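Local coordinates for protein phosphoribosylaminoimidazole carboxylase, ATPase subunit (Bacillus anthracis, PDB 3V4S) that probably uses ATP and bicarbonate to carboxylate aminoimidazole ribonucleotide to its N5-carboxyamino form, a step of purine biosynthesis, at residues B[193-198]-B[214-219]; B[222-227]-B[318-323]; B[259-264]-B[271-276]. One frame throughout, in Å; residues are numbered along the deposited sequence.

All three contacts are antiparallel strand pairings within one sheet, and all are buried, yet their chemistry differs with the part of ATP each one meets. Contact 3 pairs an outermost strand of the sheet with its neighbour and carries the magnesium-binding carboxylates beneath the phosphates. Contact 1, about 9 Å away between centres, joins the next two strands of the sheet and meets the ribose with a carboxylate and a histidine. Contact 2, about 17 Å from contact 3 between centres, combines backbone bonds and one asparagine amide with apolar packing, touches ATP through Asn222, and joins the ATP-grasp sequence to the C-terminal sequence family. Strands 209-220 and 223-229 link contacts 1 and 2 through Asn217 and Ser227; strands 195-203 and 256-264 link contacts 1 and 3.

Contact 1: B[193-198]-B[214-219]. With ATP (adenosine-5'-triphosphate), chain F.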
loop_
_atom_site.group_PDB
_atom_site.type_symbol
_atom_site.label_atom_id
_atom_site.label_comp_id
_atom_site.label_asym_id
_atom_site.label_seq_id
_atom_site.Cartn_x
_atom_site.Cartn_y
_atom_site.Cartn_z
ATOM N N PHE B 193 -18.313 28.362 -11.857
ATOM C CA PHE B 193 -18.224 27.664 -10.571
ATOM C C PHE B 193 -17.320 28.352 -9.536
ATOM O O PHE B 193 -16.430 29.133 -9.885
ATOM C CB PHE B 193 -17.766 26.215 -10.786
ATOM C CG PHE B 193 -16.425 26.086 -11.471
ATOM C CD1 PHE B 193 -16.349 25.764 -12.825
ATOM C CD2 PHE B 193 -15.237 26.284 -10.767
ATOM C CE1 PHE B 193 -15.119 25.628 -13.454
ATOM C CE2 PHE B 193 -14.008 26.163 -11.395
ATOM C CZ PHE B 193 -13.950 25.828 -12.744
ATOM N N GLU B 194 -17.544 28.050 -8.259
ATOM C CA GLU B 194 -16.687 28.578 -7.208
ATOM C C GLU B 194 -15.516 27.607 -7.024
ATOM O O GLU B 194 -14.370 28.020 -6.849
ATOM C CB GLU B 194 -17.481 28.731 -5.907
ATOM C CG GLU B 194 -17.209 30.031 -5.164
ATOM C CD GLU B 194 -17.605 29.986 -3.687
ATOM O OE1 GLU B 194 -18.682 29.436 -3.344
ATOM O OE2 GLU B 194 -16.830 30.512 -2.855
ATOM N N LYS B 195 -15.826 26.313 -7.075
ATOM C CA LYS B 195 -14.833 25.239 -6.955
ATOM C C LYS B 195 -15.211 24.055 -7.845
ATOM O O LYS B 195 -16.391 23.851 -8.158
ATOM C CB LYS B 195 -14.718 24.775 -5.492
ATOM C CG LYS B 195 -13.953 25.735 -4.596
ATOM C CD LYS B 195 -14.212 25.455 -3.125
ATOM C CE LYS B 195 -13.589 26.525 -2.248
ATOM N NZ LYS B 195 -12.128 26.658 -2.514
ATOM N N GLU B 196 -14.195 23.300 -8.268
ATOM C CA GLU B 196 -14.390 22.000 -8.915
ATOM C C GLU B 196 -14.204 20.918 -7.870
ATOM O O GLU B 196 -13.275 20.980 -7.070
ATOM C CB GLU B 196 -13.336 21.757 -9.988
ATOM C CG GLU B 196 -13.318 22.768 -11.105
ATOM C CD GLU B 196 -12.480 22.281 -12.256
ATOM O OE1 GLU B 196 -11.429 22.904 -12.512
ATOM O OE2 GLU B 196 -12.863 21.268 -12.878
ATOM N N VAL B 197 -15.072 19.918 -7.883
ATOM C CA VAL B 197 -14.921 18.822 -6.950
ATOM C C VAL B 197 -15.150 17.521 -7.675
ATOM O O VAL B 197 -15.720 17.501 -8.754
ATOM C CB VAL B 197 -15.879 18.924 -5.732
ATOM C CG1 VAL B 197 -15.693 20.237 -4.982
ATOM C CG2 VAL B 197 -17.326 18.685 -6.144
ATOM N N SER B 198 -14.689 16.429 -7.073
ATOM C CA SER B 198 -14.962 15.111 -7.601
ATOM C C SER B 198 -15.282 14.145 -6.483
ATOM O O SER B 198 -14.897 14.349 -5.306
ATOM C CB SER B 198 -13.785 14.602 -8.435
ATOM O OG SER B 198 -12.650 14.369 -7.621
ATOM N N VAL B 214 -15.393 13.820 -0.760
ATOM C CA VAL B 214 -15.358 14.779 -1.861
ATOM C C VAL B 214 -14.008 15.489 -1.862
ATOM O O VAL B 214 -13.554 15.963 -0.830
ATOM C CB VAL B 214 -16.503 15.814 -1.741
ATOM C CG1 VAL B 214 -16.416 16.839 -2.860
ATOM C CG2 VAL B 214 -17.861 15.113 -1.715
ATOM N N ALA B 215 -13.380 15.544 -3.034
ATOM C CA ALA B 215 -12.094 16.189 -3.218
ATOM C C ALA B 215 -12.302 17.495 -3.939
ATOM O O ALA B 215 -13.106 17.569 -4.866
ATOM C CB ALA B 215 -11.178 15.298 -4.048
ATOM N N GLU B 216 -11.582 18.523 -3.511
ATOM C CA GLU B 216 -11.562 19.788 -4.227
ATOM C C GLU B 216 -10.364 19.783 -5.166
ATOM O O GLU B 216 -9.208 19.601 -4.723
ATOM C CB GLU B 216 -11.472 20.950 -3.241
ATOM C CG GLU B 216 -11.184 22.283 -3.885
ATOM C CD GLU B 216 -10.825 23.346 -2.877
ATOM O OE1 GLU B 216 -11.005 23.130 -1.649
ATOM O OE2 GLU B 216 -10.337 24.394 -3.332
ATOM N N ASN B 217 -10.637 19.984 -6.454
ATOM C CA ASN B 217 -9.620 19.840 -7.485
ATOM C C ASN B 217 -9.173 21.162 -8.097
ATOM O O ASN B 217 -9.986 22.037 -8.416
ATOM C CB ASN B 217 -10.112 18.884 -8.575
ATOM C CG ASN B 217 -10.369 17.489 -8.042
ATOM O OD1 ASN B 217 -9.589 16.961 -7.219
ATOM N ND2 ASN B 217 -11.465 16.876 -8.497
ATOM N N ILE B 218 -7.866 21.299 -8.255
ATOM C CA ILE B 218 -7.303 22.481 -8.869
ATOM C C ILE B 218 -6.579 22.037 -10.130
ATOM O O ILE B 218 -5.683 21.172 -10.090
ATOM C CB ILE B 218 -6.390 23.271 -7.903
ATOM C CG1 ILE B 218 -7.209 23.783 -6.700
ATOM C CG2 ILE B 218 -5.705 24.422 -8.630
ATOM C CD1 ILE B 218 -6.476 24.732 -5.765
ATOM N N HIS B 219 -7.013 22.607 -11.251
ATOM C CA HIS B 219 -6.429 22.310 -12.548
ATOM C C HIS B 219 -5.590 23.480 -12.974
ATOM O O HIS B 219 -5.904 24.621 -12.634
ATOM C CB HIS B 219 -7.540 22.065 -13.563
ATOM C CG HIS B 219 -8.316 20.799 -13.322
ATOM N ND1 HIS B 219 -9.466 20.777 -12.630
ATOM C CD2 HIS B 219 -8.063 19.485 -13.706
ATOM C CE1 HIS B 219 -9.942 19.516 -12.588
ATOM N NE2 HIS B 219 -9.081 18.727 -13.242
HETATM P PG ATP F . -9.469 15.246 -18.332
HETATM O O1G ATP F . -10.048 15.242 -16.940
HETATM O O2G ATP F . -7.960 15.343 -18.411
HETATM O O3G ATP F . -10.050 14.184 -19.224
HETATM P PB ATP F . -10.755 16.921 -20.324
HETATM O O1B ATP F . -9.729 17.009 -21.418
HETATM O O2B ATP F . -11.944 16.028 -20.483
HETATM O O3B ATP F . -9.989 16.685 -18.905
HETATM P PA ATP F . -12.631 18.766 -19.176
HETATM O O1A ATP F . -12.553 17.936 -17.914
HETATM O O2A ATP F . -13.924 18.825 -19.949
HETATM O O3A ATP F . -11.398 18.396 -20.164
HETATM O "O5'" ATP F . -12.201 20.260 -18.808
HETATM C "C5'" ATP F . -10.917 20.502 -18.235
HETATM C "C4'" ATP F . -11.089 21.710 -17.328
HETATM O "O4'" ATP F . -11.574 22.835 -18.089
HETATM C "C3'" ATP F . -12.142 21.482 -16.247
HETATM O "O3'" ATP F . -11.678 20.732 -15.110
HETATM C "C2'" ATP F . -12.586 22.908 -15.951
HETATM O "O2'" ATP F . -11.683 23.552 -15.047
HETATM C "C1'" ATP F . -12.516 23.595 -17.320
HETATM N N9 ATP F . -13.870 23.539 -17.932
HETATM C C8 ATP F . -14.332 22.591 -18.782
HETATM N N7 ATP F . -15.626 22.829 -19.114
HETATM C C5 ATP F . -16.014 23.959 -18.484
HETATM C C6 ATP F . -17.243 24.786 -18.398
HETATM N N6 ATP F . -18.368 24.462 -19.079
HETATM N N1 ATP F . -17.208 25.893 -17.612
HETATM C C2 ATP F . -16.109 26.258 -16.919
HETATM N N3 ATP F . -14.969 25.552 -16.950
HETATM C C4 ATP F . -14.852 24.420 -17.701
HETATM O O HOH W 1 -11.387 24.265 -7.508
HETATM O O HOH W 2 -9.367 24.298 -11.353
#
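Two side chains turned alike meet at the ribose: Glu196 and His219 both set CG beside the backbone N and anti to the carbonyl carbon (chi1 -60° and -69°), and the extended glutamate chain then carries its carboxylate to the imidazole edge. His219 ND1 donates to Glu196 OE1 at 2.9 Å through a bent bond that reaches the oxygen from above the carboxylate plane. The same carboxylate takes both ribose hydroxyls, O2' of ATP on Glu196 OE1 and O3' of ATP on Glu196 OE2, each at 2.6 Å. O3' also lies over one face of the His219 ring, while a water donating to Glu196 OE1 accepts from His219 N, giving that oxygen three donors.

This is the beta hairpin of strands 195-203 and 209-220 in the ATP-grasp domain, where a carboxylate bridging the two ribose hydroxyls fixes the sugar. Away from the nucleotide its strands are tied conventionally, Ser198 N to Ala215 O and Ala215 N to Ser198 O. On the face of Ser198 and Ala215, Asn217 ND2 gives a hydrogen bond in its own amide plane to Ser198 OG at 2.9 Å; Ser198 OG also bonds Ser282 and Asn217 OD1 bonds Ser227, so the amide is held at both ends. Val214, just before the strand segment, packs CG1 against Val197 CB at 3.6 Å. Lys195 NZ reaches Glu216 OE2 at 3.0 Å from above the carboxylate plane, a salt bridge whose acceptor is shared with Arg232.

Contact 2: B[222-227]-B[318-323]; sequences NILHES and MVNILG. With ATP (adenosine-5'-triphosphate), chain F.
Strands 223-229 and 316-322 run antiparallel, their short segments at 155°, with Ser227 and Met318 a hydrogen-bonded pair and Glu226 and Val319 a non-hydrogen-bonded one. Further along, Asn320 N gives a nearly straight bond to His225 O at 2.9 Å. The Asn320 side chain adds a second tie: ND2 donates to Leu224 O at 3.0 Å, from well above the carbonyl plane, and also bonds Asn281 of the carbonate pocket. Apolar side chains pack around it. Met318, bent at chi2 and chi3, brings CE to 4.1 Å from Leu224 CD2, whereas Ile223 CG2 and Leu322 CD2 meet tip to tip. The His225 and Val319 side chains run side by side, with CE1 of His225 3.7 Å from CG1 of Val319. In the pairing with strand 209-220, a classic bulge sets His225 and Glu226 opposite the single residue Ile218. A water links His225 ND1 to Asn320 O, and Trp378 meets the His225 ring while also bonding Asn320 O. With Asn320 ND2 shared between Leu224 O and Asn281, the seam between the ATP-grasp and C-terminal sequence families is tied directly to the pocket in which carbonate is bound.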
loop_
_atom_site.group_PDB
_atom_site.type_symbol
_atom_site.label_atom_id
_atom_site.label_comp_id
_atom_site.label_asym_id
_atom_site.label_seq_id
_atom_site.Cartn_x
_atom_site.Cartn_y
_atom_site.Cartn_z
ATOM N N ASN B 222 -5.416 22.999 -17.810
ATOM C CA ASN B 222 -6.357 21.864 -17.963
ATOM C C ASN B 222 -5.858 20.488 -17.503
ATOM O O ASN B 222 -6.455 19.459 -17.857
ATOM C CB ASN B 222 -6.863 21.763 -19.408
ATOM C CG ASN B 222 -7.694 22.959 -19.813
ATOM O OD1 ASN B 222 -7.508 23.521 -20.899
ATOM N ND2 ASN B 222 -8.601 23.374 -18.932
ATOM N N ILE B 223 -4.764 20.466 -16.741
ATOM C CA ILE B 223 -4.249 19.225 -16.163
ATOM C C ILE B 223 -4.419 19.328 -14.650
ATOM O O ILE B 223 -4.143 20.371 -14.075
ATOM C CB ILE B 223 -2.753 19.010 -16.486
ATOM C CG1 ILE B 223 -2.493 19.117 -17.994
ATOM C CG2 ILE B 223 -2.281 17.655 -15.958
ATOM C CD1 ILE B 223 -1.026 19.121 -18.372
ATOM N N LEU B 224 -4.887 18.253 -14.014
ATOM C CA LEU B 224 -5.018 18.238 -12.563
ATOM C C LEU B 224 -3.694 18.611 -11.909
ATOM O O LEU B 224 -2.640 18.095 -12.275
ATOM C CB LEU B 224 -5.534 16.879 -12.060
ATOM C CG LEU B 224 -5.853 16.762 -10.559
ATOM C CD1 LEU B 224 -6.884 17.813 -10.130
ATOM C CD2 LEU B 224 -6.365 15.351 -10.260
ATOM N N HIS B 225 -3.750 19.546 -10.970
ATOM C CA HIS B 225 -2.566 19.988 -10.253
ATOM C C HIS B 225 -2.622 19.483 -8.833
ATOM O O HIS B 225 -1.707 18.771 -8.385
ATOM C CB HIS B 225 -2.434 21.516 -10.304
ATOM C CG HIS B 225 -1.427 22.073 -9.333
ATOM N ND1 HIS B 225 -0.158 21.593 -9.238
ATOM C CD2 HIS B 225 -1.531 23.103 -8.402
ATOM C CE1 HIS B 225 0.505 22.282 -8.286
ATOM N NE2 HIS B 225 -0.339 23.209 -7.777
ATOM N N GLU B 226 -3.704 19.826 -8.134
ATOM C CA GLU B 226 -3.912 19.444 -6.736
ATOM C C GLU B 226 -5.316 18.896 -6.476
ATOM O O GLU B 226 -6.288 19.342 -7.095
ATOM C CB GLU B 226 -3.652 20.643 -5.808
ATOM C CG GLU B 226 -2.169 20.972 -5.650
ATOM C CD GLU B 226 -1.932 22.183 -4.762
ATOM O OE1 GLU B 226 -0.891 22.207 -4.078
ATOM O OE2 GLU B 226 -2.793 23.095 -4.738
ATOM N N SER B 227 -5.405 17.905 -5.587
ATOM C CA SER B 227 -6.675 17.450 -5.016
ATOM C C SER B 227 -6.617 17.683 -3.511
ATOM O O SER B 227 -5.646 17.296 -2.848
ATOM C CB SER B 227 -6.948 15.970 -5.293
ATOM O OG SER B 227 -7.250 15.718 -6.663
ATOM N N MET B 318 -3.084 16.026 -2.521
ATOM C CA MET B 318 -2.336 15.356 -3.578
ATOM C C MET B 318 -1.800 16.400 -4.568
ATOM O O MET B 318 -2.548 17.283 -5.019
ATOM C CB MET B 318 -3.213 14.332 -4.314
ATOM C CG MET B 318 -2.401 13.561 -5.366
ATOM S SD MET B 318 -3.267 13.290 -6.915
ATOM C CE MET B 318 -3.213 14.923 -7.655
ATOM N N VAL B 319 -0.514 16.307 -4.905
ATOM C CA VAL B 319 0.059 17.145 -5.949
ATOM C C VAL B 319 0.579 16.256 -7.074
ATOM O O VAL B 319 1.343 15.319 -6.819
ATOM C CB VAL B 319 1.193 18.069 -5.424
ATOM C CG1 VAL B 319 1.444 19.196 -6.414
ATOM C CG2 VAL B 319 0.843 18.663 -4.057
ATOM N N ASN B 320 0.166 16.539 -8.310
ATOM C CA ASN B 320 0.689 15.821 -9.465
ATOM C C ASN B 320 2.157 16.108 -9.747
ATOM O O ASN B 320 2.640 17.237 -9.573
ATOM C CB ASN B 320 -0.155 16.068 -10.732
ATOM C CG ASN B 320 -1.137 14.934 -11.020
ATOM O OD1 ASN B 320 -1.016 13.826 -10.472
ATOM N ND2 ASN B 320 -2.122 15.199 -11.887
ATOM N N ILE B 321 2.869 15.056 -10.151
ATOM C CA ILE B 321 4.238 15.189 -10.618
ATOM C C ILE B 321 4.245 14.918 -12.118
ATOM O O ILE B 321 4.063 13.778 -12.551
ATOM C CB ILE B 321 5.210 14.216 -9.911
ATOM C CG1 ILE B 321 5.241 14.496 -8.411
ATOM C CG2 ILE B 321 6.609 14.334 -10.514
ATOM C CD1 ILE B 321 5.820 13.361 -7.585
ATOM N N LEU B 322 4.447 15.969 -12.905
ATOM C CA LEU B 322 4.554 15.827 -14.364
ATOM C C LEU B 322 6.027 15.717 -14.765
ATOM O O LEU B 322 6.911 15.937 -13.935
ATOM C CB LEU B 322 3.884 17.013 -15.081
ATOM C CG LEU B 322 2.472 17.424 -14.623
ATOM C CD1 LEU B 322 1.976 18.628 -15.420
ATOM C CD2 LEU B 322 1.464 16.272 -14.731
ATOM N N GLY B 323 6.290 15.400 -16.037
ATOM C CA GLY B 323 7.670 15.356 -16.552
ATOM C C GLY B 323 8.471 16.591 -16.155
ATOM O O GLY B 323 9.622 16.474 -15.747
HETATM P PG ATP F . -9.469 15.246 -18.332
HETATM O O1G ATP F . -10.048 15.242 -16.940
HETATM O O2G ATP F . -7.960 15.343 -18.411
HETATM O O3G ATP F . -10.050 14.184 -19.224
HETATM P PB ATP F . -10.755 16.921 -20.324
HETATM O O1B ATP F . -9.729 17.009 -21.418
HETATM O O2B ATP F . -11.944 16.028 -20.483
HETATM O O3B ATP F . -9.989 16.685 -18.905
HETATM P PA ATP F . -12.631 18.766 -19.176
HETATM O O1A ATP F . -12.553 17.936 -17.914
HETATM O O2A ATP F . -13.924 18.825 -19.949
HETATM O O3A ATP F . -11.398 18.396 -20.164
HETATM O "O5'" ATP F . -12.201 20.260 -18.808
HETATM C "C5'" ATP F . -10.917 20.502 -18.235
HETATM C "C4'" ATP F . -11.089 21.710 -17.328
HETATM O "O4'" ATP F . -11.574 22.835 -18.089
HETATM C "C3'" ATP F . -12.142 21.482 -16.247
HETATM O "O3'" ATP F . -11.678 20.732 -15.110
HETATM C "C2'" ATP F . -12.586 22.908 -15.951
HETATM O "O2'" ATP F . -11.683 23.552 -15.047
HETATM C "C1'" ATP F . -12.516 23.595 -17.320
HETATM N N9 ATP F . -13.870 23.539 -17.932
HETATM C C8 ATP F . -14.332 22.591 -18.782
HETATM N N7 ATP F . -15.626 22.829 -19.114
HETATM C C5 ATP F . -16.014 23.959 -18.484
HETATM C C6 ATP F . -17.243 24.786 -18.398
HETATM N N6 ATP F . -18.368 24.462 -19.079
HETATM N N1 ATP F . -17.208 25.893 -17.612
HETATM C C2 ATP F . -16.109 26.258 -16.919
HETATM N N3 ATP F . -14.969 25.552 -16.950
HETATM C C4 ATP F . -14.852 24.420 -17.701
HETATM O O HOH W 3 1.090 19.442 -10.667
#

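Contact 3: B[259-264]-B[271-276]; sequences AVEMFA and YINELA. With MG (magnesium ion), chain G; MG (magnesium ion), chain H; ATP (adenosine-5'-triphosphate), chain F.
Glu261 and Glu274 hold one magnesium ion between them, through Glu261 OE1 at 2.3 Å and Glu274 OE1 at 2.2 Å, from adjacent strands of the 256-264/270-276 beta hairpin of the ATP-grasp fold. Glu261 OE2 is a longer second contact at 2.6 Å from the ion, making this glutamate an uneven two-oxygen ligand. The two side chains run side by side, but their carboxylate planes are 74° apart; the metal also takes O1G and O1A of ATP and a water, so the protein grips the triphosphate through the ion. In the next shell, with chi1 at 174°, the Asn273 amide reaches Glu261 OE1 (ND2 to OE1 2.9 Å) and ATP O1A. The bond to OE1 lies in the amide plane, though bent, and ties the metal-binding carboxylate to the alpha-phosphate. Arg113 makes a salt bridge with Glu274 OE2. One extra residue on strand 270-276, a classic bulge, puts Asn273 and Glu274 across from Glu261. Asn273 CB sits over one face of the Phe263 ring, 3.9 Å from the centroid, a CH-pi contact beside the adenine. On the reverse face Val260, Met262, Ile272 and Leu275 pack together. A second magnesium ion, also bound by Thr110 and Glu116, is met from this hairpin by Leu275 O at 2.4 Å.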
loop_
_atom_site.group_PDB
_atom_site.type_symbol
_atom_site.label_atom_id
_atom_site.label_comp_id
_atom_site.label_asym_id
_atom_site.label_seq_id
_atom_site.Cartn_x
_atom_site.Cartn_y
_atom_site.Cartn_z
ATOM N N ALA B 259 -15.601 7.823 -11.353
ATOM C CA ALA B 259 -15.153 9.127 -10.923
ATOM C C ALA B 259 -16.128 10.132 -11.535
ATOM O O ALA B 259 -16.379 10.094 -12.750
ATOM C CB ALA B 259 -13.730 9.403 -11.415
ATOM N N VAL B 260 -16.653 11.027 -10.691
ATOM C CA VAL B 260 -17.622 12.048 -11.103
ATOM C C VAL B 260 -17.011 13.418 -10.870
ATOM O O VAL B 260 -16.804 13.812 -9.718
ATOM C CB VAL B 260 -18.954 11.909 -10.318
ATOM C CG1 VAL B 260 -20.009 12.877 -10.845
ATOM C CG2 VAL B 260 -19.474 10.473 -10.395
ATOM N N GLU B 261 -16.705 14.136 -11.954
ATOM C CA GLU B 261 -16.213 15.508 -11.847
ATOM C C GLU B 261 -17.383 16.487 -11.854
ATOM O O GLU B 261 -18.303 16.358 -12.675
ATOM C CB GLU B 261 -15.303 15.864 -13.020
ATOM C CG GLU B 261 -14.029 15.052 -13.135
ATOM C CD GLU B 261 -13.137 15.552 -14.264
ATOM O OE1 GLU B 261 -13.405 16.628 -14.871
ATOM O OE2 GLU B 261 -12.157 14.872 -14.564
ATOM N N MET B 262 -17.295 17.501 -10.994
ATOM C CA MET B 262 -18.401 18.418 -10.725
ATOM C C MET B 262 -17.963 19.864 -10.638
ATOM O O MET B 262 -16.797 20.170 -10.335
ATOM C CB MET B 262 -19.084 18.033 -9.415
ATOM C CG MET B 262 -19.808 16.704 -9.467
ATOM S SD MET B 262 -20.215 16.210 -7.786
ATOM C CE MET B 262 -21.009 14.639 -8.054
ATOM N N PHE B 263 -18.908 20.754 -10.923
ATOM C CA PHE B 263 -18.686 22.177 -10.786
ATOM C C PHE B 263 -19.613 22.666 -9.687
ATOM O O PHE B 263 -20.813 22.403 -9.737
ATOM C CB PHE B 263 -19.000 22.921 -12.090
ATOM C CG PHE B 263 -18.072 22.598 -13.242
ATOM C CD1 PHE B 263 -18.557 22.575 -14.545
ATOM C CD2 PHE B 263 -16.717 22.336 -13.035
ATOM C CE1 PHE B 263 -17.715 22.289 -15.619
ATOM C CE2 PHE B 263 -15.873 22.048 -14.105
ATOM C CZ PHE B 263 -16.377 22.026 -15.400
ATOM N N ALA B 264 -19.065 23.364 -8.694
ATOM C CA ALA B 264 -19.902 23.878 -7.614
ATOM C C ALA B 264 -20.031 25.400 -7.701
ATOM O O ALA B 264 -19.037 26.119 -7.663
ATOM C CB ALA B 264 -19.379 23.424 -6.261
ATOM N N TYR B 271 -23.083 21.143 -11.034
ATOM C CA TYR B 271 -23.146 20.668 -12.418
ATOM C C TYR B 271 -22.179 19.503 -12.616
ATOM O O TYR B 271 -21.034 19.575 -12.168
ATOM C CB TYR B 271 -22.791 21.804 -13.379
ATOM C CG TYR B 271 -23.826 22.898 -13.382
ATOM C CD1 TYR B 271 -23.674 24.028 -12.572
ATOM C CD2 TYR B 271 -24.980 22.789 -14.161
ATOM C CE1 TYR B 271 -24.636 25.029 -12.552
ATOM C CE2 TYR B 271 -25.953 23.784 -14.149
ATOM C CZ TYR B 271 -25.772 24.901 -13.344
ATOM O OH TYR B 271 -26.721 25.895 -13.324
ATOM N N ILE B 272 -22.654 18.433 -13.250
ATOM C CA ILE B 272 -21.799 17.318 -13.603
ATOM C C ILE B 272 -21.002 17.698 -14.854
ATOM O O ILE B 272 -21.591 18.065 -15.883
ATOM C CB ILE B 272 -22.593 16.025 -13.863
ATOM C CG1 ILE B 272 -23.591 15.729 -12.726
ATOM C CG2 ILE B 272 -21.633 14.853 -14.015
ATOM C CD1 ILE B 272 -22.977 15.666 -11.334
ATOM N N ASN B 273 -19.674 17.638 -14.752
ATOM C CA ASN B 273 -18.788 17.991 -15.866
ATOM C C ASN B 273 -18.520 16.786 -16.758
ATOM O O ASN B 273 -18.688 16.865 -17.989
ATOM C CB ASN B 273 -17.475 18.613 -15.366
ATOM C CG ASN B 273 -16.468 18.869 -16.492
ATOM O OD1 ASN B 273 -16.790 19.478 -17.506
ATOM N ND2 ASN B 273 -15.232 18.440 -16.288
ATOM N N GLU B 274 -18.090 15.680 -16.142
ATOM C CA GLU B 274 -17.815 14.447 -16.868
ATOM C C GLU B 274 -17.583 13.259 -15.949
ATOM O O GLU B 274 -17.331 13.410 -14.752
ATOM C CB GLU B 274 -16.628 14.613 -17.845
ATOM C CG GLU B 274 -15.273 14.760 -17.182
ATOM C CD GLU B 274 -14.115 14.796 -18.173
ATOM O OE1 GLU B 274 -12.973 15.079 -17.725
ATOM O OE2 GLU B 274 -14.325 14.521 -19.386
ATOM N N LEU B 275 -17.661 12.077 -16.543
ATOM C CA LEU B 275 -17.524 10.818 -15.841
ATOM C C LEU B 275 -16.314 10.035 -16.382
ATOM O O LEU B 275 -15.998 10.118 -17.562
ATOM C CB LEU B 275 -18.797 9.996 -16.026
ATOM C CG LEU B 275 -20.126 10.693 -15.712
ATOM C CD1 LEU B 275 -21.298 9.806 -16.103
ATOM C CD2 LEU B 275 -20.212 11.099 -14.246
ATOM N N ALA B 276 -15.658 9.270 -15.510
ATOM C CA ALA B 276 -14.620 8.300 -15.925
ATOM C C ALA B 276 -14.877 6.947 -15.231
ATOM O O ALA B 276 -14.873 6.873 -14.004
ATOM C CB ALA B 276 -13.225 8.825 -15.595
HETATM MG MG MG G . -11.805 16.584 -16.530
HETATM MG MG MG H . -16.155 10.758 -19.877
HETATM P PG ATP F . -9.469 15.246 -18.332
HETATM O O1G ATP F . -10.048 15.242 -16.940
HETATM O O2G ATP F . -7.960 15.343 -18.411
HETATM O O3G ATP F . -10.050 14.184 -19.224
HETATM P PB ATP F . -10.755 16.921 -20.324
HETATM O O1B ATP F . -9.729 17.009 -21.418
HETATM O O2B ATP F . -11.944 16.028 -20.483
HETATM O O3B ATP F . -9.989 16.685 -18.905
HETATM P PA ATP F . -12.631 18.766 -19.176
HETATM O O1A ATP F . -12.553 17.936 -17.914
HETATM O O2A ATP F . -13.924 18.825 -19.949
HETATM O O3A ATP F . -11.398 18.396 -20.164
HETATM O "O5'" ATP F . -12.201 20.260 -18.808
HETATM C "C5'" ATP F . -10.917 20.502 -18.235
HETATM C "C4'" ATP F . -11.089 21.710 -17.328
HETATM O "O4'" ATP F . -11.574 22.835 -18.089
HETATM C "C3'" ATP F . -12.142 21.482 -16.247
HETATM O "O3'" ATP F . -11.678 20.732 -15.110
HETATM C "C2'" ATP F . -12.586 22.908 -15.951
HETATM O "O2'" ATP F . -11.683 23.552 -15.047
HETATM C "C1'" ATP F . -12.516 23.595 -17.320
HETATM N N9 ATP F . -13.870 23.539 -17.932
HETATM C C8 ATP F . -14.332 22.591 -18.782
HETATM N N7 ATP F . -15.626 22.829 -19.114
HETATM C C5 ATP F . -16.014 23.959 -18.484
HETATM C C6 ATP F . -17.243 24.786 -18.398
HETATM N N6 ATP F . -18.368 24.462 -19.079
HETATM N N1 ATP F . -17.208 25.893 -17.612
HETATM C C2 ATP F . -16.109 26.258 -16.919
HETATM N N3 ATP F . -14.969 25.552 -16.950
HETATM C C4 ATP F . -14.852 24.420 -17.701
HETATM O O HOH W 4 -15.919 12.696 -20.959
HETATM O O HOH W 5 -10.711 17.911 -15.577
HETATM O O HOH W 6 -14.059 10.299 -19.881
#